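Local coordinates for pectinesterase (Sitophilus oryzae, PDB 4PMH), which hydrolyses the methyl esters of pectin to release methanol and probably serves the insect in digesting plant cell walls, at residues Q199-A204 against I225-G230. Numbering follows the deposited sequence.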
loop_
_atom_site.group_PDB
_atom_site.type_symbol
_atom_site.label_atom_id
_atom_site.label_comp_id
_atom_site.label_asym_id
_atom_site.label_seq_id
_atom_site.Cartn_x
_atom_site.Cartn_y
_atom_site.Cartn_z
ATOM N N GLN A 199 -4.225 7.873 -7.611
ATOM C CA GLN A 199 -5.291 7.102 -6.976
ATOM C C GLN A 199 -4.883 5.634 -6.907
ATOM O O GLN A 199 -4.533 5.063 -7.922
ATOM C CB GLN A 199 -6.585 7.257 -7.777
ATOM C CG GLN A 199 -7.813 6.666 -7.124
ATOM C CD GLN A 199 -9.120 7.105 -7.799
ATOM O OE1 GLN A 199 -9.136 7.997 -8.662
ATOM N NE2 GLN A 199 -10.213 6.480 -7.411
ATOM N N ASP A 200 -4.946 5.023 -5.714
ATOM C CA ASP A 200 -4.664 3.589 -5.520
ATOM C C ASP A 200 -3.195 3.216 -5.714
ATOM O O ASP A 200 -2.861 2.096 -6.102
ATOM C CB ASP A 200 -5.559 2.701 -6.406
ATOM C CG ASP A 200 -7.045 2.824 -6.065
ATOM O OD1 ASP A 200 -7.414 3.473 -5.077
ATOM O OD2 ASP A 200 -7.845 2.248 -6.802
ATOM N N THR A 201 -2.312 4.152 -5.408
ATOM C CA THR A 201 -0.872 3.895 -5.502
ATOM C C THR A 201 -0.427 2.558 -4.901
ATOM O O THR A 201 0.223 1.759 -5.583
ATOM C CB THR A 201 -0.070 5.048 -4.880
ATOM O OG1 THR A 201 -0.482 6.286 -5.474
ATOM C CG2 THR A 201 1.431 4.831 -5.022
ATOM N N LEU A 202 -0.735 2.319 -3.639
ATOM C CA LEU A 202 -0.234 1.137 -2.939
ATOM C C LEU A 202 -1.406 0.282 -2.496
ATOM O O LEU A 202 -2.217 0.709 -1.679
ATOM C CB LEU A 202 0.639 1.509 -1.731
ATOM C CG LEU A 202 0.935 0.386 -0.739
ATOM C CD1 LEU A 202 1.545 -0.813 -1.442
ATOM C CD2 LEU A 202 1.861 0.852 0.386
ATOM N N TYR A 203 -1.500 -0.916 -3.068
ATOM C CA TYR A 203 -2.497 -1.908 -2.696
ATOM C C TYR A 203 -1.829 -2.798 -1.650
ATOM O O TYR A 203 -1.223 -3.810 -1.976
ATOM C CB TYR A 203 -2.918 -2.724 -3.919
ATOM C CG TYR A 203 -4.209 -3.539 -3.810
ATOM C CD1 TYR A 203 -4.882 -3.702 -2.607
ATOM C CD2 TYR A 203 -4.742 -4.177 -4.942
ATOM C CE1 TYR A 203 -6.054 -4.448 -2.536
ATOM C CE2 TYR A 203 -5.907 -4.936 -4.868
ATOM C CZ TYR A 203 -6.553 -5.064 -3.665
ATOM O OH TYR A 203 -7.706 -5.803 -3.572
ATOM N N ALA A 204 -1.961 -2.415 -0.385
ATOM C CA ALA A 204 -1.226 -3.081 0.700
ATOM C C ALA A 204 -2.077 -4.192 1.326
ATOM O O ALA A 204 -2.866 -3.956 2.259
ATOM C CB ALA A 204 -0.817 -2.065 1.752
ATOM N N ILE A 225 -5.739 9.999 -3.774
ATOM C CA ILE A 225 -6.980 9.344 -3.351
ATOM C C ILE A 225 -6.789 7.845 -3.081
ATOM O O ILE A 225 -6.365 7.071 -3.966
ATOM C CB ILE A 225 -8.087 9.518 -4.418
ATOM C CG1 ILE A 225 -8.510 10.991 -4.518
ATOM C CG2 ILE A 225 -9.299 8.618 -4.136
ATOM C CD1 ILE A 225 -9.619 11.391 -3.573
ATOM N N ASP A 226 -7.135 7.432 -1.857
ATOM C CA ASP A 226 -7.015 6.024 -1.438
ATOM C C ASP A 226 -5.655 5.465 -1.824
ATOM O O ASP A 226 -5.557 4.346 -2.314
ATOM C CB ASP A 226 -8.134 5.146 -2.053
ATOM C CG ASP A 226 -9.536 5.656 -1.760
ATOM O OD1 ASP A 226 -9.748 6.500 -0.849
ATOM O OD2 ASP A 226 -10.472 5.192 -2.459
ATOM N N PHE A 227 -4.596 6.245 -1.641
ATOM C CA PHE A 227 -3.287 5.810 -2.164
ATOM C C PHE A 227 -2.539 4.805 -1.305
ATOM O O PHE A 227 -1.459 4.301 -1.690
ATOM C CB PHE A 227 -2.423 6.991 -2.654
ATOM C CG PHE A 227 -1.890 7.916 -1.595
ATOM C CD1 PHE A 227 -2.569 9.095 -1.264
ATOM C CD2 PHE A 227 -0.645 7.680 -1.013
ATOM C CE1 PHE A 227 -2.025 9.987 -0.343
ATOM C CE2 PHE A 227 -0.117 8.560 -0.099
ATOM C CZ PHE A 227 -0.792 9.730 0.221
ATOM N N VAL A 228 -3.125 4.464 -0.162
ATOM C CA VAL A 228 -2.710 3.280 0.596
ATOM C C VAL A 228 -4.008 2.592 0.985
ATOM O O VAL A 228 -4.742 3.088 1.855
ATOM C CB VAL A 228 -1.878 3.608 1.860
ATOM C CG1 VAL A 228 -1.492 2.329 2.609
ATOM C CG2 VAL A 228 -0.640 4.401 1.490
ATOM N N PHE A 229 -4.291 1.459 0.338
ATOM C CA PHE A 229 -5.583 0.825 0.441
ATOM C C PHE A 229 -5.472 -0.695 0.436
ATOM O O PHE A 229 -4.494 -1.266 -0.071
ATOM C CB PHE A 229 -6.491 1.320 -0.704
ATOM C CG PHE A 229 -6.240 0.638 -2.036
ATOM C CD1 PHE A 229 -5.157 1.000 -2.826
ATOM C CD2 PHE A 229 -7.108 -0.344 -2.510
ATOM C CE1 PHE A 229 -4.918 0.376 -4.044
ATOM C CE2 PHE A 229 -6.884 -0.965 -3.744
ATOM C CZ PHE A 229 -5.779 -0.599 -4.507
ATOM N N GLY A 230 -6.460 -1.342 1.047
ATOM C CA GLY A 230 -6.474 -2.799 1.161
ATOM C C GLY A 230 -6.600 -3.332 2.563
ATOM O O GLY A 230 -6.890 -2.588 3.520
HETATM O O HOH W 1 -9.935 3.967 -4.826
#
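Leu202 and Tyr203 pair in parallel with Val228 and Phe229: Leu202 N donates to Phe227 O, Leu202 O accepts from Phe229 N at 3.0 Å with a nearly straight N-H...O (163°), and Ala204 N donates to Phe229 O. Upstream, Asp200 N donates to Ile225 O (3.0 Å), joining the turns at Asp200 and Asp226. Both aspartates there have positive phi, and their side chains lie alongside each other, carboxylates nearly coplanar (13°). A water bridges them, donating 2.6 Å to Asp200 OD1 and 2.7 Å to Asp226 OD2, an arrangement consistent with Asp200 as proton donor and Asp226 as nucleophile, as in related pectinesterases. Phe229 has CG wedged between its backbone N and carbonyl carbon (chi1 80°), which turns the ring toward 199-204, between Asp200 and Tyr203. One face carries Tyr203 in an offset stack, centroids 4.4 Å apart; against the opposite face lies Asp200, its CB 3.4 Å from Phe229 CE1. Replacing Phe229 by alanine would remove the ring between them, and is likely to leave Tyr203 without its stacking partner and the Asp200 side chain freer to shift. On the sheet face opposite Tyr203 and Phe229, Leu202 CD2 meets Val228 CG1 at 4.3 Å. The contact joins consecutive coils of the right-handed parallel beta-helix: strand 252-257 flanks Asp226 to Phe229, strand 220-223 packs on Leu202 and Val228, Trp292 meets the Phe229 ring, and Arg290 salt-bridges Asp226 OD2.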